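Local coordinates for beta-1,4-galactanase (PDB 1HJQ), which hydrolyses the beta-1,4-galactosidic linkages of type I arabinogalactans as a family 53 glycoside hydrolase, at residues 5-10 and 39-44; 65-70 and 121-126. All blocks are in the same frame, centred on the assembly; numbering follows the deposited sequence.

Contact 1: 5-10 and 39-44; sequences KGVDWS and NGVNMV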
ATOM      1  N   LYS A   5       3.276  -4.836 -10.378  1.00 20.02           N
ATOM      2  CA  LYS A   5       4.513  -5.036  -9.650  1.00 20.72           C
ATOM      3  C   LYS A   5       5.214  -3.701  -9.506  1.00 19.98           C
ATOM      4  O   LYS A   5       5.661  -3.107 -10.488  1.00 21.23           O
ATOM      5  CB  LYS A   5       5.408  -6.055 -10.363  1.00 22.17           C
ATOM      6  CG  LYS A   5       5.658  -5.786 -11.829  1.00 24.03           C
ATOM      7  CD  LYS A   5       6.473  -6.924 -12.429  1.00 25.99           C
ATOM      8  CE  LYS A   5       6.681  -6.750 -13.930  1.00 26.57           C
ATOM      9  NZ  LYS A   5       7.545  -7.841 -14.468  1.00 28.24           N
ATOM     10  N   GLY A   6       5.292  -3.220  -8.273  1.00 18.43           N
ATOM     11  CA  GLY A   6       5.928  -1.942  -8.050  1.00 17.30           C
ATOM     12  C   GLY A   6       6.312  -1.666  -6.613  1.00 16.64           C
ATOM     13  O   GLY A   6       6.406  -2.574  -5.781  1.00 16.38           O
ATOM     14  N   VAL A   7       6.534  -0.390  -6.325  1.00 15.62           N
ATOM     15  CA  VAL A   7       6.929   0.025  -4.999  1.00 15.31           C
ATOM     16  C   VAL A   7       6.126   1.230  -4.546  1.00 14.84           C
ATOM     17  O   VAL A   7       5.459   1.885  -5.345  1.00 14.14           O
ATOM     18  CB  VAL A   7       8.416   0.434  -4.971  1.00 16.01           C
ATOM     19  CG1 VAL A   7       9.284  -0.667  -5.572  1.00 16.44           C
ATOM     20  CG2 VAL A   7       8.606   1.743  -5.725  1.00 15.36           C
ATOM     21  N   ASP A   8       6.192   1.504  -3.250  1.00 14.40           N
ATOM     22  CA  ASP A   8       5.545   2.677  -2.699  1.00 14.60           C
ATOM     23  C   ASP A   8       6.732   3.615  -2.616  1.00 14.73           C
ATOM     24  O   ASP A   8       7.708   3.320  -1.916  1.00 14.83           O
ATOM     25  CB  ASP A   8       5.001   2.413  -1.301  1.00 14.46           C
ATOM     26  CG  ASP A   8       4.204   3.576  -0.773  1.00 14.57           C
ATOM     27  OD1 ASP A   8       4.718   4.713  -0.831  1.00 14.13           O
ATOM     28  OD2 ASP A   8       3.067   3.357  -0.306  1.00 15.61           O
ATOM     29  N   TRP A   9       6.667   4.726  -3.342  1.00 14.78           N
ATOM     30  CA  TRP A   9       7.779   5.677  -3.379  1.00 14.76           C
ATOM     31  C   TRP A   9       7.394   7.066  -2.863  1.00 14.99           C
ATOM     32  O   TRP A   9       8.025   8.061  -3.207  1.00 16.38           O
ATOM     33  CB  TRP A   9       8.297   5.775  -4.822  1.00 12.80           C
ATOM     34  CG  TRP A   9       7.442   6.630  -5.715  1.00 13.15           C
ATOM     35  CD1 TRP A   9       6.080   6.757  -5.677  1.00 12.81           C
ATOM     36  CD2 TRP A   9       7.895   7.500  -6.760  1.00 13.00           C
ATOM     37  NE1 TRP A   9       5.660   7.656  -6.625  1.00 12.65           N
ATOM     38  CE2 TRP A   9       6.752   8.129  -7.307  1.00 13.08           C
ATOM     39  CE3 TRP A   9       9.157   7.813  -7.290  1.00 12.59           C
ATOM     40  CZ2 TRP A   9       6.830   9.053  -8.359  1.00 12.41           C
ATOM     41  CZ3 TRP A   9       9.237   8.732  -8.338  1.00 12.46           C
ATOM     42  CH2 TRP A   9       8.080   9.339  -8.860  1.00 12.53           C
ATOM     43  N   SER A  10       6.377   7.121  -2.014  1.00 15.06           N
ATOM     44  CA  SER A  10       5.876   8.383  -1.478  1.00 14.89           C
ATOM     45  C   SER A  10       6.916   9.364  -0.933  1.00 14.35           C
ATOM     46  O   SER A  10       6.786  10.570  -1.108  1.00 14.01           O
ATOM     47  CB  SER A  10       4.818   8.095  -0.401  1.00 15.11           C
ATOM     48  OG  SER A  10       3.775   7.274  -0.916  1.00 13.56           O
ATOM     49  N   ASN A  39      14.175  -0.978 -13.602  1.00 17.50           N
ATOM     50  CA  ASN A  39      14.276  -2.264 -12.927  1.00 17.06           C
ATOM     51  C   ASN A  39      13.052  -3.172 -13.030  1.00 16.93           C
ATOM     52  O   ASN A  39      12.970  -4.180 -12.325  1.00 17.74           O
ATOM     53  CB  ASN A  39      14.627  -2.035 -11.461  1.00 17.11           C
ATOM     54  CG  ASN A  39      16.107  -1.809 -11.249  1.00 17.51           C
ATOM     55  OD1 ASN A  39      16.869  -2.762 -11.085  1.00 17.15           O
ATOM     56  ND2 ASN A  39      16.528  -0.542 -11.268  1.00 16.43           N
ATOM     57  N   GLY A  40      12.102  -2.818 -13.894  1.00 16.31           N
ATOM     58  CA  GLY A  40      10.922  -3.644 -14.068  1.00 15.66           C
ATOM     59  C   GLY A  40       9.658  -3.191 -13.359  1.00 16.11           C
ATOM     60  O   GLY A  40       8.596  -3.769 -13.568  1.00 15.96           O
ATOM     61  N   VAL A  41       9.757  -2.175 -12.511  1.00 16.17           N
ATOM     62  CA  VAL A  41       8.580  -1.674 -11.809  1.00 15.90           C
ATOM     63  C   VAL A  41       7.594  -1.130 -12.832  1.00 15.18           C
ATOM     64  O   VAL A  41       7.998  -0.443 -13.764  1.00 15.23           O
ATOM     65  CB  VAL A  41       8.960  -0.540 -10.827  1.00 16.66           C
ATOM     66  CG1 VAL A  41       7.695   0.100 -10.238  1.00 15.63           C
ATOM     67  CG2 VAL A  41       9.849  -1.093  -9.716  1.00 16.17           C
ATOM     68  N   ASN A  42       6.309  -1.443 -12.678  1.00 15.09           N
ATOM     69  CA  ASN A  42       5.303  -0.934 -13.621  1.00 15.00           C
ATOM     70  C   ASN A  42       4.206  -0.139 -12.924  1.00 14.52           C
ATOM     71  O   ASN A  42       3.194   0.204 -13.534  1.00 14.79           O
ATOM     72  CB  ASN A  42       4.668  -2.071 -14.453  1.00 13.98           C
ATOM     73  CG  ASN A  42       3.891  -3.081 -13.607  1.00 16.18           C
ATOM     74  OD1 ASN A  42       3.645  -2.870 -12.417  1.00 15.78           O
ATOM     75  ND2 ASN A  42       3.489  -4.188 -14.235  1.00 14.61           N
ATOM     76  N   MET A  43       4.414   0.160 -11.646  1.00 13.98           N
ATOM     77  CA  MET A  43       3.428   0.912 -10.878  1.00 13.32           C
ATOM     78  C   MET A  43       3.971   1.391  -9.541  1.00 11.89           C
ATOM     79  O   MET A  43       4.734   0.694  -8.885  1.00 10.87           O
ATOM     80  CB  MET A  43       2.177   0.061 -10.633  1.00 13.43           C
ATOM     81  CG  MET A  43       1.111   0.758  -9.793  1.00 14.05           C
ATOM     82  SD  MET A  43      -0.463  -0.131  -9.767  1.00 16.28           S
ATOM     83  CE  MET A  43      -1.016   0.128 -11.471  1.00 15.75           C
ATOM     84  N   VAL A  44       3.575   2.593  -9.147  1.00 11.29           N
ATOM     85  CA  VAL A  44       4.007   3.135  -7.873  1.00 11.36           C
ATOM     86  C   VAL A  44       2.793   3.342  -6.969  1.00 11.78           C
ATOM     87  O   VAL A  44       1.689   3.628  -7.440  1.00 10.50           O
ATOM     88  CB  VAL A  44       4.755   4.479  -8.046  1.00 11.05           C
ATOM     89  CG1 VAL A  44       6.084   4.243  -8.732  1.00 11.86           C
ATOM     90  CG2 VAL A  44       3.917   5.455  -8.852  1.00 11.25           C
TER
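Lys-5 and Asn-42 hold each other by two bonds that run in opposite senses. The backbone N of Lys-5 donates to OD1 of Asn-42 over 2.9 Å with an N-H...O angle of 163°, the donor tilted from the carbonyl plane of the amide. In return the backbone N of Asn-42 reaches O of Lys-5 at 2.8 Å, and this bond is nearly straight. The side-chain amide of Asn-42 seems in effect to stand in for a backbone acceptor; it can do so because chi1 of 63° sets CG between its own N and carbonyl carbon, bringing OD1 toward the backbone of strand 4-8. ND2 donates to the O of Gln-3, which fixes the rotation of the amide. The extended side chain of Lys-5 crosses it at about a right angle, CG lying 3.6 Å from OD1 of Asn-42, and carries NZ on to the O of Phe-329.

Further along, the backbone bond from Val-7 N to Met-43 O is weak, 3.3 Å and bent. Gly-6, without a side chain, lets CG1 of Val-41 come to 3.5 Å from its CA. Val-7 and Val-44 are paired in parallel on the same face of the sheet, which helix 32-38 covers through Leu-36. At the far end CB of Val-44 sits over one face of the Trp-9 indole, 3.5 Å from CD1 of that ring, a CH-pi contact with the pyrrole ring; NE1 of Trp-9 is tied to OE1 of Gln-46. Before the strand, Gly-40 is the C-prime residue of a Schellman motif that ends helix 32-38. Helix end, short link and parallel pairing of strands 4-8 and 43-48 together make the first beta-alpha-beta crossover of a TIM barrel.

Contact 2: 65-70 and 121-126; sequences LARRAK and ADAGIQ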
ATOM      1  N   LEU A  65       3.915  13.939  -7.957  1.00 22.79           N
ATOM      2  CA  LEU A  65       4.456  12.587  -8.039  1.00 22.69           C
ATOM      3  C   LEU A  65       3.822  11.789  -9.164  1.00 22.37           C
ATOM      4  O   LEU A  65       4.515  11.172  -9.972  1.00 21.16           O
ATOM      5  CB  LEU A  65       4.240  11.840  -6.725  1.00 22.67           C
ATOM      6  CG  LEU A  65       5.251  12.138  -5.624  1.00 22.91           C
ATOM      7  CD1 LEU A  65       5.010  11.228  -4.425  1.00 22.61           C
ATOM      8  CD2 LEU A  65       6.636  11.916  -6.182  1.00 23.21           C
ATOM      9  N   ALA A  66       2.498  11.796  -9.201  1.00 22.77           N
ATOM     10  CA  ALA A  66       1.763  11.071 -10.228  1.00 23.60           C
ATOM     11  C   ALA A  66       2.251  11.478 -11.613  1.00 23.80           C
ATOM     12  O   ALA A  66       2.664  10.639 -12.413  1.00 24.61           O
ATOM     13  CB  ALA A  66       0.276  11.350 -10.091  1.00 22.56           C
ATOM     14  N   ARG A  67       2.210  12.774 -11.887  1.00 23.89           N
ATOM     15  CA  ARG A  67       2.636  13.285 -13.171  1.00 23.72           C
ATOM     16  C   ARG A  67       4.014  12.722 -13.506  1.00 22.91           C
ATOM     17  O   ARG A  67       4.246  12.248 -14.618  1.00 23.38           O
ATOM     18  CB  ARG A  67       2.649  14.811 -13.131  1.00 25.02           C
ATOM     19  CG  ARG A  67       2.701  15.479 -14.484  1.00 27.27           C
ATOM     20  CD  ARG A  67       2.487  16.970 -14.333  1.00 29.99           C
ATOM     21  NE  ARG A  67       1.100  17.301 -14.008  1.00 31.72           N
ATOM     22  CZ  ARG A  67       0.738  18.360 -13.288  1.00 33.20           C
ATOM     23  NH1 ARG A  67       1.662  19.186 -12.814  1.00 34.54           N
ATOM     24  NH2 ARG A  67      -0.545  18.603 -13.051  1.00 33.19           N
ATOM     25  N   ARG A  68       4.923  12.746 -12.540  1.00 21.89           N
ATOM     26  CA  ARG A  68       6.264  12.214 -12.762  1.00 20.99           C
ATOM     27  C   ARG A  68       6.222  10.711 -13.022  1.00 20.95           C
ATOM     28  O   ARG A  68       6.848  10.218 -13.951  1.00 20.88           O
ATOM     29  CB  ARG A  68       7.166  12.499 -11.553  1.00 20.47           C
ATOM     30  CG  ARG A  68       7.688  13.930 -11.491  1.00 19.49           C
ATOM     31  CD  ARG A  68       8.499  14.190 -10.224  1.00 18.87           C
ATOM     32  NE  ARG A  68       9.616  13.257 -10.082  1.00 18.67           N
ATOM     33  CZ  ARG A  68      10.525  13.325  -9.115  1.00 17.54           C
ATOM     34  NH1 ARG A  68      10.448  14.287  -8.203  1.00 15.97           N
ATOM     35  NH2 ARG A  68      11.508  12.430  -9.061  1.00 16.76           N
ATOM     36  N   ALA A  69       5.482   9.986 -12.191  1.00 21.64           N
ATOM     37  CA  ALA A  69       5.362   8.540 -12.333  1.00 21.89           C
ATOM     38  C   ALA A  69       4.852   8.163 -13.723  1.00 22.29           C
ATOM     39  O   ALA A  69       5.315   7.193 -14.327  1.00 21.82           O
ATOM     40  CB  ALA A  69       4.425   7.999 -11.269  1.00 22.26           C
ATOM     41  N   LYS A  70       3.893   8.940 -14.215  1.00 22.12           N
ATOM     42  CA  LYS A  70       3.301   8.724 -15.524  1.00 22.93           C
ATOM     43  C   LYS A  70       4.335   8.954 -16.641  1.00 22.70           C
ATOM     44  O   LYS A  70       4.404   8.187 -17.603  1.00 22.29           O
ATOM     45  CB  LYS A  70       2.112   9.675 -15.698  1.00 24.95           C
ATOM     46  CG  LYS A  70       1.395   9.593 -17.039  1.00 27.61           C
ATOM     47  CD  LYS A  70       0.415  10.756 -17.189  1.00 30.15           C
ATOM     48  CE  LYS A  70      -0.340  10.707 -18.515  1.00 31.36           C
ATOM     49  NZ  LYS A  70      -1.235  11.894 -18.674  1.00 32.76           N
ATOM     50  N   ALA A 121      -8.208  13.443 -12.227  1.00 27.29           N
ATOM     51  CA  ALA A 121      -8.928  13.429 -13.493  1.00 27.69           C
ATOM     52  C   ALA A 121      -8.721  14.740 -14.242  1.00 28.23           C
ATOM     53  O   ALA A 121      -8.352  14.745 -15.417  1.00 28.66           O
ATOM     54  CB  ALA A 121     -10.407  13.207 -13.241  1.00 28.07           C
ATOM     55  N   ASP A 122      -8.964  15.851 -13.554  1.00 27.78           N
ATOM     56  CA  ASP A 122      -8.808  17.166 -14.156  1.00 27.10           C
ATOM     57  C   ASP A 122      -7.360  17.433 -14.546  1.00 27.02           C
ATOM     58  O   ASP A 122      -7.089  18.192 -15.479  1.00 27.84           O
ATOM     59  CB  ASP A 122      -9.283  18.258 -13.190  1.00 26.56           C
ATOM     60  CG  ASP A 122     -10.757  18.130 -12.842  1.00 26.27           C
ATOM     61  OD1 ASP A 122     -11.499  17.445 -13.588  1.00 25.46           O
ATOM     62  OD2 ASP A 122     -11.169  18.730 -11.825  1.00 25.04           O
ATOM     63  N   ALA A 123      -6.432  16.811 -13.825  1.00 25.79           N
ATOM     64  CA  ALA A 123      -5.015  16.985 -14.094  1.00 23.64           C
ATOM     65  C   ALA A 123      -4.574  16.098 -15.246  1.00 23.01           C
ATOM     66  O   ALA A 123      -3.455  16.219 -15.731  1.00 23.22           O
ATOM     67  CB  ALA A 123      -4.217  16.663 -12.862  1.00 24.12           C
ATOM     68  N   GLY A 124      -5.459  15.207 -15.682  1.00 22.74           N
ATOM     69  CA  GLY A 124      -5.135  14.312 -16.779  1.00 22.82           C
ATOM     70  C   GLY A 124      -4.295  13.124 -16.346  1.00 23.79           C
ATOM     71  O   GLY A 124      -3.637  12.479 -17.168  1.00 23.10           O
ATOM     72  N   ILE A 125      -4.313  12.845 -15.045  1.00 24.40           N
ATOM     73  CA  ILE A 125      -3.568  11.733 -14.462  1.00 24.60           C
ATOM     74  C   ILE A 125      -4.514  10.544 -14.321  1.00 24.96           C
ATOM     75  O   ILE A 125      -5.627  10.694 -13.832  1.00 25.12           O
ATOM     76  CB  ILE A 125      -3.057  12.080 -13.039  1.00 25.17           C
ATOM     77  CG1 ILE A 125      -2.189  13.348 -13.065  1.00 24.97           C
ATOM     78  CG2 ILE A 125      -2.307  10.887 -12.457  1.00 23.57           C
ATOM     79  CD1 ILE A 125      -0.863  13.186 -13.752  1.00 25.64           C
ATOM     80  N   GLN A 126      -4.085   9.364 -14.743  1.00 25.31           N
ATOM     81  CA  GLN A 126      -4.941   8.200 -14.606  1.00 26.29           C
ATOM     82  C   GLN A 126      -4.591   7.414 -13.346  1.00 25.98           C
ATOM     83  O   GLN A 126      -3.447   6.990 -13.168  1.00 26.18           O
ATOM     84  CB  GLN A 126      -4.818   7.285 -15.826  1.00 27.81           C
ATOM     85  CG  GLN A 126      -5.657   6.009 -15.732  1.00 30.65           C
ATOM     86  CD  GLN A 126      -7.144   6.286 -15.495  1.00 33.22           C
ATOM     87  OE1 GLN A 126      -7.795   6.987 -16.281  1.00 34.75           O
ATOM     88  NE2 GLN A 126      -7.685   5.731 -14.411  1.00 32.71           N
TER
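NZ of Lys-70 donates to the carbonyl O of Gly-124 over 2.9 Å, tilted 27° from the carbonyl plane. The lysine chain is extended from CG outward, and with CG anti to the backbone N it spans the gap from helix 59-71. Its acceptor belongs to a helix terminus: Gly-124, at a phi of 80°, is the first residue to leave helical geometry after helix 102-123, in a Schellman motif, and its N bonds back to O of Ala-121 at 2.9 Å. Contact 2 therefore joins one outer helix of the TIM barrel to the turn that follows the next and leads toward strand 129-132. Beside this lysine bond Ile-125 inserts its two branches against the helix. CG2 meets CB of Ala-66 at 3.5 Å, while CD1 lies against the backbone of Arg-67, 3.5 Å from its CA. Phe-120 of helix 102-123 touches both Ala-66 and Ile-125, extending this apolar patch. On the solvent side the chain of Arg-67 bends about its CG-CD bond, and its guanidinium offers an edge to Ala-123, with NH2 4.2 Å from CB of that alanine.

How the contacts relate
Contact 1 is a buried contact in the barrel wall, whereas contact 2 lies farther out, about 18 Å from the chain centre to its own centre and partly open to solvent. Contact 1 has one backbone-to-backbone bond, one backbone-to-amide bond, a weak third and a parallel pairing regular only at Val-7 and Val-44; contact 2 has one lysine-to-carbonyl bond beside an isoleucine. Helix 59-71, next in the chain after strand 43-48, supplies one half of contact 2 and packs on contact 1: CG2 of Val-44 lies 3.5 Å from CB of Ala-69. Each contact has a Schellman glycine, but Gly-40 precedes a strand of the buried contact, while Gly-124 sits in an exposed turn whose carbonyl takes the lysine.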